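Local coordinates for protein terminal oxygenase component of carbazole (Janthinobacterium sp., PDB 7BUG) that catalyses the angular dioxygenation of carbazole at C-9a and C-1, as the terminal oxygenase of carbazole 1,9a-dioxygenase, with a Rieske [2Fe-2S] cluster and a mononuclear iron, at residues G162-I167 with T293-Q298; G268-N273 with E284-I289; Y30-S35 with G131-Y136. All blocks are in the same frame, centred on the assembly; numbering follows the deposited sequence.

Contact 1. Residues G162-I167 with T293-Q298; sequences GKNQII and THYYFQ
His294 turns its CG into the crowded position between backbone N and carbonyl carbon (chi1 66°), and this brings its ring across to Ile167. Ile167 CB lies over one ring face, 3.8 Å from the His294 ring centroid, in a CH-pi contact. The ring is also held from outside, with ND1 bonded to Ser169 O. With CG trans to N (chi1 -169°), the Asn164 side chain extends toward the neighbouring strand, its amide between Tyr295 and Phe297. Asn164 ND2 comes 3.4 Å from Tyr295 CD1. Asn164 CG is 3.6 Å from Phe297 CD2. The amide plane is turned 43° from the Tyr295 ring. Ile166 runs alongside Tyr295 on the same face, with CG1 3.7 Å from CE1. On the other face Lys163 and Gln298 extend side by side, and Ile167 CG1 packs on Tyr296 CB at 3.8 Å. The backbones form an antiparallel ladder. It is closed firmly at both ends, by the Lys163-Gln298 and Ile167-His294 pairs. In the middle, Tyr296 N gives a 2.9 Å bond to Gln165 O, while the return bond from Gln165 N to Tyr296 O is longer, at 3.3 Å. Strand 158-167 is an edge strand of the catalytic domain's sheet within this chain. Strand 293-303 lies between it and strand 281-288, where Tyr296 OH bonds Glu284 OE1. Helix 331-344, which carries the iron ligand Asp333, covers Gln165 and Ile167 through Ile334, and helix 171-179 packs on His294.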
loop_
_atom_site.group_PDB
_atom_site.type_symbol
_atom_site.label_atom_id
_atom_site.label_comp_id
_atom_site.label_asym_id
_atom_site.label_seq_id
_atom_site.Cartn_x
_atom_site.Cartn_y
_atom_site.Cartn_z
ATOM N N GLY A 162 -15.094 17.971 -26.264
ATOM C CA GLY A 162 -14.256 17.855 -25.064
ATOM C C GLY A 162 -13.309 16.696 -25.036
ATOM O O GLY A 162 -13.136 15.928 -26.018
ATOM N N LYS A 163 -12.750 16.527 -23.852
ATOM C CA LYS A 163 -11.820 15.450 -23.514
ATOM C C LYS A 163 -12.004 15.105 -22.029
ATOM O O LYS A 163 -12.279 16.025 -21.251
ATOM C CB LYS A 163 -10.404 15.978 -23.751
ATOM C CG LYS A 163 -9.352 14.938 -23.554
ATOM C CD LYS A 163 -7.980 15.499 -23.671
ATOM C CE LYS A 163 -7.009 14.447 -23.213
ATOM N NZ LYS A 163 -5.687 15.066 -23.069
ATOM N N ASN A 164 -11.830 13.854 -21.675
ATOM C CA ASN A 164 -11.997 13.368 -20.280
ATOM C C ASN A 164 -10.772 12.517 -19.965
ATOM O O ASN A 164 -10.260 11.785 -20.888
ATOM C CB ASN A 164 -13.301 12.585 -20.104
ATOM C CG ASN A 164 -13.639 12.301 -18.646
ATOM O OD1 ASN A 164 -13.140 13.030 -17.762
ATOM N ND2 ASN A 164 -14.463 11.276 -18.429
ATOM N N GLN A 165 -10.263 12.627 -18.759
ATOM C CA GLN A 165 -9.234 11.667 -18.292
ATOM C C GLN A 165 -9.279 11.573 -16.775
ATOM O O GLN A 165 -9.939 12.379 -16.115
ATOM C CB GLN A 165 -7.862 12.066 -18.799
ATOM C CG GLN A 165 -7.408 13.353 -18.215
ATOM C CD GLN A 165 -6.211 13.901 -18.961
ATOM O OE1 GLN A 165 -6.286 14.897 -19.671
ATOM N NE2 GLN A 165 -5.089 13.260 -18.712
ATOM N N ILE A 166 -8.641 10.554 -16.277
ATOM C CA ILE A 166 -8.608 10.259 -14.816
ATOM C C ILE A 166 -7.288 10.808 -14.297
ATOM O O ILE A 166 -6.217 10.457 -14.865
ATOM C CB ILE A 166 -8.754 8.766 -14.551
ATOM C CG1 ILE A 166 -10.138 8.291 -15.002
ATOM C CG2 ILE A 166 -8.503 8.420 -13.102
ATOM C CD1 ILE A 166 -10.327 6.810 -14.887
ATOM N N ILE A 167 -7.364 11.605 -13.249
ATOM C CA ILE A 167 -6.209 12.319 -12.665
ATOM C C ILE A 167 -6.095 11.918 -11.203
ATOM O O ILE A 167 -7.096 11.964 -10.493
ATOM C CB ILE A 167 -6.307 13.838 -12.828
ATOM C CG1 ILE A 167 -6.478 14.271 -14.286
ATOM C CG2 ILE A 167 -5.111 14.542 -12.183
ATOM C CD1 ILE A 167 -5.425 13.788 -15.232
ATOM N N THR A 293 -8.733 10.725 -6.458
ATOM C CA THR A 293 -8.825 10.645 -7.933
ATOM C C THR A 293 -10.025 11.490 -8.412
ATOM O O THR A 293 -11.030 11.552 -7.722
ATOM C CB THR A 293 -9.016 9.178 -8.366
ATOM O OG1 THR A 293 -8.224 8.332 -7.511
ATOM C CG2 THR A 293 -8.606 9.007 -9.806
ATOM N N HIS A 294 -9.903 12.101 -9.567
ATOM C CA HIS A 294 -11.005 12.849 -10.207
ATOM C C HIS A 294 -11.021 12.545 -11.690
ATOM O O HIS A 294 -9.981 12.285 -12.314
ATOM C CB HIS A 294 -11.002 14.341 -9.908
ATOM C CG HIS A 294 -9.862 15.113 -10.462
ATOM N ND1 HIS A 294 -8.610 15.131 -9.806
ATOM C CD2 HIS A 294 -9.752 15.949 -11.513
ATOM C CE1 HIS A 294 -7.802 15.895 -10.499
ATOM N NE2 HIS A 294 -8.432 16.407 -11.532
ATOM N N TYR A 295 -12.186 12.722 -12.284
ATOM C CA TYR A 295 -12.262 12.940 -13.748
ATOM C C TYR A 295 -12.021 14.421 -14.039
ATOM O O TYR A 295 -12.593 15.301 -13.418
ATOM C CB TYR A 295 -13.620 12.619 -14.361
ATOM C CG TYR A 295 -14.038 11.193 -14.379
ATOM C CD1 TYR A 295 -13.437 10.350 -15.295
ATOM C CD2 TYR A 295 -15.034 10.690 -13.545
ATOM C CE1 TYR A 295 -13.780 9.025 -15.351
ATOM C CE2 TYR A 295 -15.385 9.354 -13.592
ATOM C CZ TYR A 295 -14.779 8.537 -14.535
ATOM O OH TYR A 295 -15.056 7.201 -14.656
ATOM N N TYR A 296 -11.114 14.717 -14.949
ATOM C CA TYR A 296 -10.883 16.082 -15.455
ATOM C C TYR A 296 -11.636 16.152 -16.769
ATOM O O TYR A 296 -11.173 15.635 -17.843
ATOM C CB TYR A 296 -9.383 16.354 -15.551
ATOM C CG TYR A 296 -9.059 17.701 -16.126
ATOM C CD1 TYR A 296 -9.782 18.843 -15.832
ATOM C CD2 TYR A 296 -7.909 17.876 -16.899
ATOM C CE1 TYR A 296 -9.448 20.083 -16.339
ATOM C CE2 TYR A 296 -7.532 19.121 -17.360
ATOM C CZ TYR A 296 -8.309 20.238 -17.123
ATOM O OH TYR A 296 -8.014 21.499 -17.630
ATOM N N PHE A 297 -12.862 16.649 -16.677
ATOM C CA PHE A 297 -13.840 16.572 -17.764
ATOM C C PHE A 297 -13.865 17.941 -18.433
ATOM O O PHE A 297 -14.430 18.907 -17.894
ATOM C CB PHE A 297 -15.200 16.106 -17.226
ATOM C CG PHE A 297 -16.216 15.793 -18.300
ATOM C CD1 PHE A 297 -17.001 16.756 -18.890
ATOM C CD2 PHE A 297 -16.444 14.490 -18.644
ATOM C CE1 PHE A 297 -17.940 16.411 -19.850
ATOM C CE2 PHE A 297 -17.376 14.117 -19.610
ATOM C CZ PHE A 297 -18.133 15.099 -20.200
ATOM N N GLN A 298 -13.123 18.056 -19.542
ATOM C CA GLN A 298 -12.808 19.363 -20.141
ATOM C C GLN A 298 -13.733 19.550 -21.362
ATOM O O GLN A 298 -13.870 18.556 -22.150
ATOM C CB GLN A 298 -11.384 19.362 -20.701
ATOM C CG GLN A 298 -10.263 19.440 -19.699
ATOM C CD GLN A 298 -8.950 19.226 -20.446
ATOM O OE1 GLN A 298 -8.766 18.212 -21.114
ATOM N NE2 GLN A 298 -8.096 20.231 -20.405
#

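Contact 2. Residues G268-N273 with E284-I289; sequences GVLKVN and EWYVPI
The indole of Trp285 carries Val269 on one face. The two residues belong to a beta hairpin of strands 269-273 and 281-288 in the catalytic domain's antiparallel sheet. CG2 of Val269 sits 3.3 Å above the ring plane, over its centre, and CB stands almost straight above the five-membered ring, 3.4 Å from that centroid. This is a close CH-pi contact. Val269 CG2 is trans to the backbone N, which places this methyl over the CD2-CE2 side of the indole. A water lies at the indole edge, in its plane, 3.0 Å from Gly268 O. Elsewhere, Phe153 meets the Trp285 ring edge-to-face.

Val269 and Trp285 form a non-hydrogen-bonded pair. Next to it, Leu270 and Glu284 form a hydrogen-bonded pair with bonds in both directions. Gly268 and Val269 both face Trp265 on the neighbouring strand, a classic beta bulge. Gly268 has phi 151° and psi 68°, backbone angles at which a CB would jam against the preceding carbonyl. Its own carbonyl O accepts the N-H of Tyr286 at 3.1 Å.

On the other face of the hairpin, Leu270 and Glu284 point the same way, and the Tyr286 side chain crosses Leu270 obliquely. CB and CD2 of Leu270 both pack against the Tyr286 hydroxyl. Glu284 is buried, its side chain about 6 Å from the bound iron(II). Its OE1 is also bonded to Gln282 NE2. The second oxygen is gripped within its own strand: Tyr286 OH donates to the anti lone pair of Glu284 OE2 at 2.6 Å.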
loop_
_atom_site.group_PDB
_atom_site.type_symbol
_atom_site.label_atom_id
_atom_site.label_comp_id
_atom_site.label_asym_id
_atom_site.label_seq_id
_atom_site.Cartn_x
_atom_site.Cartn_y
_atom_site.Cartn_z
ATOM N N GLY A 268 -18.646 21.726 -8.894
ATOM C CA GLY A 268 -17.194 21.843 -9.111
ATOM C C GLY A 268 -16.900 21.933 -10.593
ATOM O O GLY A 268 -16.305 20.999 -11.204
ATOM N N VAL A 269 -17.302 23.047 -11.193
ATOM C CA VAL A 269 -17.163 23.254 -12.644
ATOM C C VAL A 269 -16.781 24.711 -12.859
ATOM O O VAL A 269 -17.443 25.642 -12.330
ATOM C CB VAL A 269 -18.387 22.840 -13.478
ATOM C CG1 VAL A 269 -19.672 23.404 -12.949
ATOM C CG2 VAL A 269 -18.234 23.242 -14.911
ATOM N N LEU A 270 -15.706 24.886 -13.614
ATOM C CA LEU A 270 -15.122 26.196 -13.960
ATOM C C LEU A 270 -15.618 26.612 -15.345
ATOM O O LEU A 270 -15.657 25.801 -16.296
ATOM C CB LEU A 270 -13.599 26.059 -13.965
ATOM C CG LEU A 270 -12.789 27.345 -14.162
ATOM C CD1 LEU A 270 -12.742 28.152 -12.871
ATOM C CD2 LEU A 270 -11.375 27.035 -14.631
ATOM N N LYS A 271 -15.926 27.900 -15.480
ATOM C CA LYS A 271 -16.221 28.551 -16.769
ATOM C C LYS A 271 -15.223 29.676 -16.988
ATOM O O LYS A 271 -15.074 30.541 -16.113
ATOM C CB LYS A 271 -17.646 29.084 -16.762
ATOM C CG LYS A 271 -18.005 29.827 -18.042
ATOM C CD LYS A 271 -19.404 30.380 -18.034
ATOM C CE LYS A 271 -19.654 31.303 -19.195
ATOM N NZ LYS A 271 -21.043 31.812 -19.200
ATOM N N VAL A 272 -14.571 29.633 -18.145
ATOM C CA VAL A 272 -13.612 30.702 -18.531
ATOM C C VAL A 272 -14.031 31.231 -19.894
ATOM O O VAL A 272 -14.118 30.450 -20.853
ATOM C CB VAL A 272 -12.167 30.195 -18.584
ATOM C CG1 VAL A 272 -11.201 31.340 -18.911
ATOM C CG2 VAL A 272 -11.755 29.457 -17.332
ATOM N N ASN A 273 -14.345 32.512 -19.921
ATOM C CA ASN A 273 -14.960 33.151 -21.101
ATOM C C ASN A 273 -14.257 34.461 -21.407
ATOM O O ASN A 273 -14.226 35.337 -20.539
ATOM C CB ASN A 273 -16.421 33.499 -20.827
ATOM C CG ASN A 273 -17.095 34.023 -22.071
ATOM O OD1 ASN A 273 -16.723 33.677 -23.189
ATOM N ND2 ASN A 273 -18.104 34.834 -21.876
ATOM N N GLU A 284 -14.970 23.277 -17.491
ATOM C CA GLU A 284 -14.274 22.056 -17.087
ATOM C C GLU A 284 -14.741 21.660 -15.679
ATOM O O GLU A 284 -14.807 22.479 -14.753
ATOM C CB GLU A 284 -12.750 22.191 -17.235
ATOM C CG GLU A 284 -12.153 23.269 -16.409
ATOM C CD GLU A 284 -10.618 23.302 -16.538
ATOM O OE1 GLU A 284 -10.151 23.014 -17.673
ATOM O OE2 GLU A 284 -9.940 23.505 -15.540
ATOM N N TRP A 285 -15.009 20.372 -15.550
ATOM C CA TRP A 285 -15.424 19.760 -14.278
ATOM C C TRP A 285 -14.235 19.013 -13.670
ATOM O O TRP A 285 -13.432 18.415 -14.438
ATOM C CB TRP A 285 -16.565 18.782 -14.491
ATOM C CG TRP A 285 -17.931 19.365 -14.701
ATOM C CD1 TRP A 285 -18.913 19.321 -13.765
ATOM C CD2 TRP A 285 -18.516 19.982 -15.869
ATOM N NE1 TRP A 285 -20.083 19.830 -14.260
ATOM C CE2 TRP A 285 -19.865 20.261 -15.542
ATOM C CE3 TRP A 285 -18.049 20.309 -17.148
ATOM C CZ2 TRP A 285 -20.736 20.862 -16.449
ATOM C CZ3 TRP A 285 -18.937 20.882 -18.049
ATOM C CH2 TRP A 285 -20.251 21.156 -17.682
ATOM N N TYR A 286 -14.273 18.901 -12.361
ATOM C CA TYR A 286 -13.364 18.098 -11.541
ATOM C C TYR A 286 -14.227 17.150 -10.727
ATOM O O TYR A 286 -14.698 17.497 -9.619
ATOM C CB TYR A 286 -12.505 19.016 -10.703
ATOM C CG TYR A 286 -12.081 20.277 -11.402
ATOM C CD1 TYR A 286 -11.006 20.306 -12.297
ATOM C CD2 TYR A 286 -12.810 21.438 -11.231
ATOM C CE1 TYR A 286 -10.641 21.491 -12.917
ATOM C CE2 TYR A 286 -12.461 22.617 -11.865
ATOM C CZ TYR A 286 -11.370 22.648 -12.712
ATOM O OH TYR A 286 -11.123 23.899 -13.275
ATOM N N VAL A 287 -14.448 15.994 -11.290
ATOM C CA VAL A 287 -15.488 15.072 -10.766
ATOM C C VAL A 287 -14.847 14.083 -9.800
ATOM O O VAL A 287 -13.974 13.289 -10.187
ATOM C CB VAL A 287 -16.176 14.350 -11.922
ATOM C CG1 VAL A 287 -17.235 13.414 -11.392
ATOM C CG2 VAL A 287 -16.737 15.356 -12.904
ATOM N N PRO A 288 -15.337 13.999 -8.548
ATOM C CA PRO A 288 -14.748 13.093 -7.582
ATOM C C PRO A 288 -15.022 11.635 -7.952
ATOM O O PRO A 288 -16.185 11.212 -8.160
ATOM C CB PRO A 288 -15.446 13.411 -6.239
ATOM C CG PRO A 288 -16.186 14.681 -6.495
ATOM C CD PRO A 288 -16.455 14.740 -7.981
ATOM N N ILE A 289 -13.937 10.871 -8.057
ATOM C CA ILE A 289 -13.977 9.399 -8.278
ATOM C C ILE A 289 -13.858 8.700 -6.941
ATOM O O ILE A 289 -14.697 7.846 -6.613
ATOM C CB ILE A 289 -12.900 8.935 -9.288
ATOM C CG1 ILE A 289 -13.244 9.448 -10.678
ATOM C CG2 ILE A 289 -12.721 7.435 -9.269
ATOM C CD1 ILE A 289 -12.157 9.260 -11.689
HETATM O O HOH W 1 -17.647 18.422 -10.673
#

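Contact 3. Residues Y30-S35 with G131-Y136; sequences YPVMFS and GCVFIY
An antiparallel strand pair at the edge of the six-stranded sheet of the Rieske part joins Tyr30-Ser35 to Gly131-Tyr136. Tyr30 and Ile135 exchange two backbone bonds, each 2.9 Å between N and O. At Met33 the first segment turns a corner, yet the pairing resumes beyond it. Val133 spans the corner: its O accepts Val32 N, and its N donates to Met33 O at 2.8 Å. Ser35 N then bonds Gly131 O.

Pro31 lies against the ring of Phe134. Its CB sits 3.7 Å above the ring plane, offset toward the rim. On the side of the sheet that carries Pro31 and Phe134, Cys132 SG approaches the Phe34 ring obliquely, 3.9 Å from CE1, as a sulfur-aromatic contact. Gly131 O lies at the edge of that ring, in its plane. The other face carries Met33 and Val133. Met33 CG runs alongside Val133, 3.8 Å from CG2; chi1 of 69° swings it there. In a separate contact, Val32 CG2 meets Ile135 CD1 at 3.8 Å, the two side chains crossing at about a right angle.

Strand 123-129 continues the sheet beyond 132-137. Strand 44-48 covers Val32 and Met33 through Leu46. On the opposite face, Pro31 and Phe34 meet the catalytic domain, through Trp285 of strand 281-288 and the stacked ring of Phe297 on strand 293-303.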
loop_
_atom_site.group_PDB
_atom_site.type_symbol
_atom_site.label_atom_id
_atom_site.label_comp_id
_atom_site.label_asym_id
_atom_site.label_seq_id
_atom_site.Cartn_x
_atom_site.Cartn_y
_atom_site.Cartn_z
ATOM N N TYR A 30 -23.276 15.155 -12.117
ATOM C CA TYR A 30 -21.863 15.130 -12.550
ATOM C C TYR A 30 -21.721 14.512 -13.936
ATOM O O TYR A 30 -22.282 13.457 -14.186
ATOM C CB TYR A 30 -21.032 14.262 -11.596
ATOM C CG TYR A 30 -20.916 14.851 -10.222
ATOM C CD1 TYR A 30 -19.963 15.801 -9.933
ATOM C CD2 TYR A 30 -21.778 14.489 -9.221
ATOM C CE1 TYR A 30 -19.830 16.329 -8.654
ATOM C CE2 TYR A 30 -21.706 15.039 -7.957
ATOM C CZ TYR A 30 -20.712 15.953 -7.660
ATOM O OH TYR A 30 -20.676 16.458 -6.396
ATOM N N PRO A 31 -20.873 15.084 -14.785
ATOM C CA PRO A 31 -20.527 14.451 -16.053
ATOM C C PRO A 31 -19.502 13.347 -15.864
ATOM O O PRO A 31 -18.620 13.502 -15.033
ATOM C CB PRO A 31 -20.002 15.593 -16.903
ATOM C CG PRO A 31 -19.319 16.461 -15.923
ATOM C CD PRO A 31 -20.171 16.379 -14.657
ATOM N N VAL A 32 -19.655 12.243 -16.590
ATOM C CA VAL A 32 -18.725 11.095 -16.376
ATOM C C VAL A 32 -18.150 10.579 -17.688
ATOM O O VAL A 32 -17.142 9.878 -17.618
ATOM C CB VAL A 32 -19.442 9.975 -15.624
ATOM C CG1 VAL A 32 -19.802 10.438 -14.204
ATOM C CG2 VAL A 32 -20.654 9.482 -16.340
ATOM N N MET A 33 -18.781 10.869 -18.812
ATOM C CA MET A 33 -18.292 10.370 -20.124
ATOM C C MET A 33 -19.060 11.107 -21.211
ATOM O O MET A 33 -19.957 11.885 -20.891
ATOM C CB MET A 33 -18.500 8.868 -20.282
ATOM C CG MET A 33 -19.912 8.458 -20.397
ATOM S SD MET A 33 -20.058 6.632 -20.489
ATOM C CE MET A 33 -19.719 6.205 -18.796
ATOM N N PHE A 34 -18.632 10.929 -22.450
ATOM C CA PHE A 34 -19.321 11.526 -23.624
ATOM C C PHE A 34 -20.323 10.524 -24.180
ATOM O O PHE A 34 -20.176 9.327 -24.054
ATOM C CB PHE A 34 -18.308 12.001 -24.663
ATOM C CG PHE A 34 -17.444 13.122 -24.157
ATOM C CD1 PHE A 34 -17.942 14.407 -24.049
ATOM C CD2 PHE A 34 -16.167 12.862 -23.703
ATOM C CE1 PHE A 34 -17.147 15.449 -23.564
ATOM C CE2 PHE A 34 -15.378 13.902 -23.233
ATOM C CZ PHE A 34 -15.879 15.169 -23.108
ATOM N N SER A 35 -21.434 11.051 -24.663
ATOM C CA SER A 35 -22.536 10.259 -25.244
ATOM C C SER A 35 -21.986 9.245 -26.258
ATOM O O SER A 35 -22.462 8.078 -26.258
ATOM C CB SER A 35 -23.488 11.203 -25.890
ATOM O OG SER A 35 -24.152 12.013 -24.922
ATOM N N GLY A 131 -23.908 16.234 -25.780
ATOM C CA GLY A 131 -23.039 15.077 -26.007
ATOM C C GLY A 131 -22.273 14.674 -24.765
ATOM O O GLY A 131 -21.351 13.891 -24.906
ATOM N N CYS A 132 -22.728 15.109 -23.574
ATOM C CA CYS A 132 -22.104 14.724 -22.274
ATOM C C CYS A 132 -23.097 13.918 -21.455
ATOM O O CYS A 132 -24.314 14.265 -21.412
ATOM C CB CYS A 132 -21.663 15.941 -21.481
ATOM S SG CYS A 132 -20.543 17.021 -22.417
ATOM N N VAL A 133 -22.600 12.898 -20.755
ATOM C CA VAL A 133 -23.451 12.033 -19.913
ATOM C C VAL A 133 -23.333 12.511 -18.471
ATOM O O VAL A 133 -22.224 12.412 -17.917
ATOM C CB VAL A 133 -23.033 10.561 -20.035
ATOM C CG1 VAL A 133 -23.802 9.652 -19.084
ATOM C CG2 VAL A 133 -23.140 10.080 -21.471
ATOM N N PHE A 134 -24.470 12.912 -17.889
ATOM C CA PHE A 134 -24.516 13.389 -16.485
ATOM C C PHE A 134 -25.276 12.381 -15.641
ATOM O O PHE A 134 -26.383 11.927 -16.048
ATOM C CB PHE A 134 -25.238 14.733 -16.437
ATOM C CG PHE A 134 -24.498 15.893 -17.014
ATOM C CD1 PHE A 134 -24.550 16.223 -18.362
ATOM C CD2 PHE A 134 -23.701 16.657 -16.190
ATOM C CE1 PHE A 134 -23.804 17.294 -18.858
ATOM C CE2 PHE A 134 -23.035 17.769 -16.684
ATOM C CZ PHE A 134 -23.114 18.094 -18.012
ATOM N N ILE A 135 -24.742 12.047 -14.476
ATOM C CA ILE A 135 -25.423 11.195 -13.477
ATOM C C ILE A 135 -25.757 12.064 -12.274
ATOM O O ILE A 135 -24.885 12.818 -11.846
ATOM C CB ILE A 135 -24.521 10.004 -13.093
ATOM C CG1 ILE A 135 -24.261 9.138 -14.322
ATOM C CG2 ILE A 135 -25.100 9.204 -11.936
ATOM C CD1 ILE A 135 -23.297 8.029 -14.089
ATOM N N TYR A 136 -26.977 11.954 -11.786
ATOM C CA TYR A 136 -27.381 12.609 -10.530
ATOM C C TYR A 136 -27.023 11.671 -9.404
ATOM O O TYR A 136 -27.723 10.682 -9.214
ATOM C CB TYR A 136 -28.867 12.921 -10.546
ATOM C CG TYR A 136 -29.268 13.646 -9.289
ATOM C CD1 TYR A 136 -28.889 14.955 -9.085
ATOM C CD2 TYR A 136 -30.000 13.006 -8.296
ATOM C CE1 TYR A 136 -29.269 15.633 -7.942
ATOM C CE2 TYR A 136 -30.403 13.695 -7.165
ATOM C CZ TYR A 136 -30.043 15.011 -6.999
ATOM O OH TYR A 136 -30.460 15.654 -5.861
#

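How the contacts relate
From the N terminus, contact 3 comes first. It closes a loop of 95 residues, rich in strand, by bringing Gly131-Tyr136 back to Tyr30-Ser35. The chain then passes into strand 158-167, where contact 1 opens. The loop that contact 1 closes holds 125 residues, and contact 2, a short hairpin, is nested inside it. Contact 3 is in series with both. Contacts 1 and 2 share one sheet, since strands 281-288 and 293-303 are neighbours, joined by Tyr295 N to Val287 O. Contact 3 belongs to the Rieske sheet. It packs against the sheet of contacts 1 and 2, for instance through Tyr30 on Pro288.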